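Local coordinates for protein putative lipase (PDB 3BZW) that probably acts as a lipase or esterase of the GDSL/SGNH hydrolase family, perhaps as a lysophospholipase, at residues A[45-57]-A[243-256]. Residues are numbered along the deposited sequence; the frame is centred on the assembly and turned at random.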
loop_
_atom_site.group_PDB
_atom_site.type_symbol
_atom_site.label_atom_id
_atom_site.label_comp_id
_atom_site.label_asym_id
_atom_site.label_seq_id
_atom_site.Cartn_x
_atom_site.Cartn_y
_atom_site.Cartn_z
ATOM N N ASN A 45 -9.430 -5.825 49.980
ATOM C CA ASN A 45 -9.157 -7.049 49.237
ATOM C C ASN A 45 -8.119 -6.799 48.148
ATOM O O ASN A 45 -7.527 -7.739 47.614
ATOM C CB ASN A 45 -10.438 -7.596 48.608
ATOM C CG ASN A 45 -11.396 -8.141 49.640
ATOM O OD1 ASN A 45 -12.411 -7.517 49.958
ATOM N ND2 ASN A 45 -11.070 -9.305 50.184
ATOM N N ILE A 46 -7.906 -5.528 47.829
ATOM C CA ILE A 46 -6.941 -5.144 46.807
ATOM C C ILE A 46 -5.966 -4.080 47.304
ATOM O O ILE A 46 -6.378 -3.046 47.830
ATOM C CB ILE A 46 -7.645 -4.576 45.546
ATOM C CG1 ILE A 46 -8.526 -5.650 44.905
ATOM C CG2 ILE A 46 -6.601 -4.073 44.547
ATOM C CD1 ILE A 46 -9.314 -5.156 43.708
ATOM N N LYS A 47 -4.674 -4.351 47.143
ATOM C CA LYS A 47 -3.638 -3.394 47.513
ATOM C C LYS A 47 -3.349 -2.686 46.191
ATOM O O LYS A 47 -2.973 -3.330 45.207
ATOM C CB LYS A 47 -2.392 -4.120 48.022
ATOM C CG LYS A 47 -1.277 -3.199 48.499
ATOM C CD LYS A 47 -0.158 -3.998 49.150
ATOM C CE LYS A 47 0.954 -3.093 49.652
ATOM N NZ LYS A 47 2.054 -3.878 50.278
ATOM N N LYS A 48 -3.542 -1.370 46.166
ATOM C CA LYS A 48 -3.352 -0.591 44.942
ATOM C C LYS A 48 -1.912 -0.230 44.572
ATOM O O LYS A 48 -1.024 -0.179 45.428
ATOM C CB LYS A 48 -4.219 0.673 44.996
ATOM C CG LYS A 48 -5.725 0.398 44.851
ATOM C CD LYS A 48 -6.325 -0.279 46.091
ATOM C CE LYS A 48 -7.794 -0.637 45.878
ATOM N NZ LYS A 48 -8.424 -1.216 47.110
ATOM N N TYR A 49 -1.700 0.030 43.284
ATOM C CA TYR A 49 -0.373 0.348 42.775
ATOM C C TYR A 49 0.342 1.478 43.512
ATOM O O TYR A 49 1.551 1.404 43.732
ATOM C CB TYR A 49 -0.448 0.641 41.267
ATOM C CG TYR A 49 -1.178 1.911 40.886
ATOM C CD1 TYR A 49 -0.491 3.115 40.748
ATOM C CD2 TYR A 49 -2.551 1.903 40.640
ATOM C CE1 TYR A 49 -1.150 4.285 40.369
ATOM C CE2 TYR A 49 -3.223 3.070 40.263
ATOM C CZ TYR A 49 -2.516 4.254 40.129
ATOM O OH TYR A 49 -3.166 5.405 39.744
ATOM N N TRP A 50 -0.387 2.518 43.906
ATOM C CA TRP A 50 0.249 3.622 44.617
ATOM C C TRP A 50 0.687 3.221 46.023
ATOM O O TRP A 50 1.550 3.863 46.625
ATOM C CB TRP A 50 -0.678 4.843 44.679
ATOM C CG TRP A 50 -2.117 4.530 44.945
ATOM C CD1 TRP A 50 -3.122 4.444 44.023
ATOM C CD2 TRP A 50 -2.711 4.246 46.213
ATOM N NE1 TRP A 50 -4.308 4.125 44.639
ATOM C CE2 TRP A 50 -4.084 3.996 45.985
ATOM C CE3 TRP A 50 -2.218 4.177 47.524
ATOM C CZ2 TRP A 50 -4.971 3.682 47.018
ATOM C CZ3 TRP A 50 -3.105 3.864 48.555
ATOM C CH2 TRP A 50 -4.466 3.620 48.291
ATOM N N ASP A 51 0.094 2.150 46.544
ATOM C CA ASP A 51 0.440 1.662 47.873
ATOM C C ASP A 51 1.792 0.946 47.783
ATOM O O ASP A 51 2.612 1.011 48.700
ATOM C CB ASP A 51 -0.631 0.692 48.370
ATOM C CG ASP A 51 -0.842 0.775 49.867
ATOM O OD1 ASP A 51 0.161 0.853 50.605
ATOM O OD2 ASP A 51 -2.009 0.756 50.305
ATOM N N PHE A 52 2.019 0.260 46.667
ATOM C CA PHE A 52 3.280 -0.439 46.452
ATOM C C PHE A 52 4.392 0.578 46.220
ATOM O O PHE A 52 5.517 0.396 46.686
ATOM C CB PHE A 52 3.177 -1.371 45.245
ATOM C CG PHE A 52 2.444 -2.647 45.528
ATOM C CD1 PHE A 52 3.038 -3.649 46.292
ATOM C CD2 PHE A 52 1.161 -2.852 45.029
ATOM C CE1 PHE A 52 2.368 -4.846 46.557
ATOM C CE2 PHE A 52 0.476 -4.045 45.285
ATOM C CZ PHE A 52 1.082 -5.044 46.050
ATOM N N LEU A 53 4.074 1.648 45.500
ATOM C CA LEU A 53 5.061 2.685 45.226
ATOM C C LEU A 53 5.420 3.415 46.516
ATOM O O LEU A 53 6.555 3.864 46.693
ATOM C CB LEU A 53 4.527 3.675 44.185
ATOM C CG LEU A 53 4.401 3.124 42.761
ATOM C CD1 LEU A 53 3.789 4.182 41.854
ATOM C CD2 LEU A 53 5.774 2.711 42.244
ATOM N N LYS A 54 4.449 3.529 47.416
ATOM C CA LYS A 54 4.685 4.178 48.698
ATOM C C LYS A 54 5.733 3.354 49.438
ATOM O O LYS A 54 6.687 3.883 50.007
ATOM C CB LYS A 54 3.393 4.212 49.518
ATOM C CG LYS A 54 3.520 4.972 50.829
ATOM C CD LYS A 54 2.257 4.868 51.677
ATOM C CE LYS A 54 2.129 3.496 52.320
ATOM N NZ LYS A 54 0.909 3.404 53.171
ATOM N N GLU A 55 5.538 2.042 49.401
ATOM C CA GLU A 55 6.407 1.068 50.048
ATOM C C GLU A 55 7.804 0.964 49.435
ATOM O O GLU A 55 8.807 0.988 50.150
ATOM C CB GLU A 55 5.722 -0.300 49.992
ATOM C CG GLU A 55 6.561 -1.494 50.416
ATOM C CD GLU A 55 5.852 -2.807 50.111
ATOM O OE1 GLU A 55 4.628 -2.885 50.353
ATOM O OE2 GLU A 55 6.510 -3.756 49.634
ATOM N N TRP A 56 7.860 0.860 48.111
ATOM C CA TRP A 56 9.126 0.702 47.401
ATOM C C TRP A 56 9.960 1.959 47.198
ATOM O O TRP A 56 11.189 1.903 47.239
ATOM C CB TRP A 56 8.889 0.077 46.021
ATOM C CG TRP A 56 8.120 -1.208 46.013
ATOM C CD1 TRP A 56 8.121 -2.181 46.975
ATOM C CD2 TRP A 56 7.322 -1.712 44.935
ATOM N NE1 TRP A 56 7.380 -3.264 46.557
ATOM C CE2 TRP A 56 6.878 -3.003 45.309
ATOM C CE3 TRP A 56 6.943 -1.202 43.686
ATOM C CZ2 TRP A 56 6.075 -3.790 44.477
ATOM C CZ3 TRP A 56 6.142 -1.987 42.856
ATOM C CH2 TRP A 56 5.718 -3.267 43.258
ATOM N N LEU A 57 9.299 3.087 46.962
ATOM C CA LEU A 57 10.013 4.333 46.708
ATOM C C LEU A 57 9.765 5.445 47.718
ATOM O O LEU A 57 10.276 6.553 47.558
ATOM C CB LEU A 57 9.674 4.834 45.298
ATOM C CG LEU A 57 10.078 3.888 44.164
ATOM C CD1 LEU A 57 9.584 4.423 42.827
ATOM C CD2 LEU A 57 11.589 3.740 44.150
ATOM N N PRO A 243 -8.097 -5.045 38.165
ATOM C CA PRO A 243 -6.959 -5.890 38.526
ATOM C C PRO A 243 -7.031 -6.280 40.006
ATOM O O PRO A 243 -7.584 -5.534 40.827
ATOM C CB PRO A 243 -5.761 -4.983 38.251
ATOM C CG PRO A 243 -6.247 -4.097 37.144
ATOM C CD PRO A 243 -7.642 -3.764 37.599
ATOM N N ASP A 244 -6.499 -7.450 40.345
ATOM C CA ASP A 244 -6.470 -7.848 41.746
ATOM C C ASP A 244 -5.126 -7.354 42.261
ATOM O O ASP A 244 -4.400 -6.671 41.534
ATOM C CB ASP A 244 -6.596 -9.370 41.920
ATOM C CG ASP A 244 -5.592 -10.155 41.097
ATOM O OD1 ASP A 244 -4.576 -9.586 40.642
ATOM O OD2 ASP A 244 -5.821 -11.375 40.919
ATOM N N THR A 245 -4.791 -7.683 43.503
ATOM C CA THR A 245 -3.528 -7.239 44.073
ATOM C C THR A 245 -2.342 -7.649 43.202
ATOM O O THR A 245 -1.427 -6.849 42.976
ATOM C CB THR A 245 -3.355 -7.788 45.509
ATOM O OG1 THR A 245 -4.270 -7.111 46.383
ATOM C CG2 THR A 245 -1.929 -7.576 46.003
ATOM N N LYS A 246 -2.358 -8.884 42.702
ATOM C CA LYS A 246 -1.265 -9.362 41.856
ATOM C C LYS A 246 -1.118 -8.454 40.633
ATOM O O LYS A 246 -0.002 -8.137 40.222
ATOM C CB LYS A 246 -1.520 -10.814 41.422
ATOM C CG LYS A 246 -0.321 -11.497 40.745
ATOM C CD LYS A 246 -0.621 -12.961 40.431
ATOM C CE LYS A 246 0.594 -13.675 39.844
ATOM N NZ LYS A 246 1.719 -13.764 40.821
ATOM N N GLY A 247 -2.247 -8.022 40.071
ATOM C CA GLY A 247 -2.217 -7.145 38.910
ATOM C C GLY A 247 -1.743 -5.748 39.271
ATOM O O GLY A 247 -1.010 -5.110 38.510
ATOM N N GLN A 248 -2.168 -5.274 40.437
ATOM C CA GLN A 248 -1.779 -3.952 40.926
ATOM C C GLN A 248 -0.271 -3.906 41.170
ATOM O O GLN A 248 0.369 -2.873 40.964
ATOM C CB GLN A 248 -2.515 -3.636 42.234
ATOM C CG GLN A 248 -4.005 -3.346 42.088
ATOM C CD GLN A 248 -4.292 -1.978 41.482
ATOM O OE1 GLN A 248 -3.431 -1.100 41.462
ATOM N NE2 GLN A 248 -5.516 -1.791 41.000
ATOM N N GLU A 249 0.294 -5.026 41.612
ATOM C CA GLU A 249 1.723 -5.082 41.877
ATOM C C GLU A 249 2.524 -5.101 40.573
ATOM O O GLU A 249 3.585 -4.483 40.484
ATOM C CB GLU A 249 2.058 -6.302 42.750
ATOM C CG GLU A 249 3.547 -6.463 43.033
ATOM C CD GLU A 249 3.839 -7.236 44.314
ATOM O OE1 GLU A 249 3.063 -8.152 44.660
ATOM O OE2 GLU A 249 4.860 -6.932 44.971
ATOM N N ARG A 250 2.024 -5.802 39.558
ATOM C CA ARG A 250 2.726 -5.830 38.278
ATOM C C ARG A 250 2.654 -4.420 37.687
ATOM O O ARG A 250 3.623 -3.925 37.107
ATOM C CB ARG A 250 2.087 -6.856 37.331
ATOM C CG ARG A 250 2.681 -6.842 35.923
ATOM C CD ARG A 250 2.532 -8.175 35.204
ATOM N NE ARG A 250 3.097 -8.106 33.855
ATOM C CZ ARG A 250 3.442 -9.161 33.124
ATOM N NH1 ARG A 250 3.289 -10.392 33.603
ATOM N NH2 ARG A 250 3.952 -8.982 31.911
HETATM N N MSE A 251 1.507 -3.771 37.857
HETATM C CA MSE A 251 1.316 -2.402 37.373
HETATM C C MSE A 251 2.311 -1.459 38.050
HETATM O O MSE A 251 2.988 -0.667 37.390
HETATM C CB MSE A 251 -0.106 -1.925 37.687
HETATM C CG MSE A 251 -1.181 -2.496 36.778
HETATM SE SE MSE A 251 -2.959 -2.287 37.538
HETATM C CE MSE A 251 -2.933 -0.378 37.816
ATOM N N ALA A 252 2.390 -1.555 39.374
ATOM C CA ALA A 252 3.289 -0.709 40.157
ATOM C C ALA A 252 4.748 -0.933 39.788
ATOM O O ALA A 252 5.515 0.021 39.626
ATOM C CB ALA A 252 3.078 -0.966 41.653
ATOM N N ARG A 253 5.137 -2.195 39.646
ATOM C CA ARG A 253 6.518 -2.501 39.298
ATOM C C ARG A 253 6.835 -1.972 37.898
ATOM O O ARG A 253 7.950 -1.515 37.627
ATOM C CB ARG A 253 6.759 -4.009 39.355
ATOM C CG ARG A 253 8.209 -4.365 39.596
ATOM C CD ARG A 253 8.605 -4.058 41.029
ATOM N NE ARG A 253 10.052 -3.930 41.160
ATOM C CZ ARG A 253 10.680 -3.711 42.310
ATOM N NH1 ARG A 253 9.988 -3.603 43.439
ATOM N NH2 ARG A 253 12.003 -3.590 42.328
ATOM N N THR A 254 5.849 -2.039 37.010
ATOM C CA THR A 254 6.024 -1.547 35.646
ATOM C C THR A 254 6.223 -0.040 35.725
ATOM O O THR A 254 7.156 0.517 35.149
ATOM C CB THR A 254 4.775 -1.841 34.787
ATOM O OG1 THR A 254 4.622 -3.258 34.642
ATOM C CG2 THR A 254 4.900 -1.206 33.405
ATOM N N LEU A 255 5.337 0.607 36.467
ATOM C CA LEU A 255 5.370 2.052 36.645
ATOM C C LEU A 255 6.704 2.495 37.242
ATOM O O LEU A 255 7.274 3.510 36.838
ATOM C CB LEU A 255 4.206 2.458 37.555
ATOM C CG LEU A 255 3.679 3.889 37.531
ATOM C CD1 LEU A 255 3.523 4.377 36.097
ATOM C CD2 LEU A 255 2.339 3.920 38.266
HETATM N N MSE A 256 7.208 1.722 38.198
HETATM C CA MSE A 256 8.469 2.054 38.840
HETATM C C MSE A 256 9.600 2.254 37.837
HETATM O O MSE A 256 10.331 3.241 37.905
HETATM C CB MSE A 256 8.867 0.969 39.838
HETATM C CG MSE A 256 10.110 1.313 40.635
HETATM SE SE MSE A 256 10.508 -0.011 41.996
HETATM C CE MSE A 256 12.376 -0.264 41.613
HETATM O O HOH W 1 -6.715 -8.936 45.192
#
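Gln248 bends at its second torsion (chi2 -74°), bringing OE1 to the edge of the Tyr49 ring, with amide and ring nearly coplanar (11°). There OE1 accepts from Tyr49 N at 2.8 Å, the donor tilted from the carbonyl plane, in the first turn of helix 49-57. Ile36 O takes the other amide end, NE2, which fixes the amide's rotation. At the start of helix 245-256, Thr245 OG1 accepts a nearly straight bond from Lys47 N (2.9 Å), in the loop before the other helix, and a water links Asn45 O to Thr245 N.

Beyond these bonds, helices 49-57 and 245-256 pack knobs-into-holes, with axes 8.3 Å apart. The small Ala252 side chain lies at the close approach, consistent with the short axis distance: its CB lies 3.6 Å from Phe52 CB and 3.4 Å from Trp56 CZ3. Phe52 is sandwiched, Glu249 CB over one face and Lys47 CD over the other. On Trp56, Arg253 sets NH1 above the indole, with CZ 4.7 Å from the six-membered ring centroid and 9° off its normal, a cation-pi contact; Met256 SE adds an oblique Met-aromatic contact.

Tyr49 OH is hydrogen-bonded to Thr37 OG1, and the Tyr49 side chain touches Phe95 of strand 91-95 in the parallel sheet. The chemistry thus divides: polar bonds tie together the helix beginnings and the loop before helix 49-57, although buried Lys47 O has no partner in the model, while aromatic and apolar packing joins two helices flanking the sheet of an SGNH-type fold.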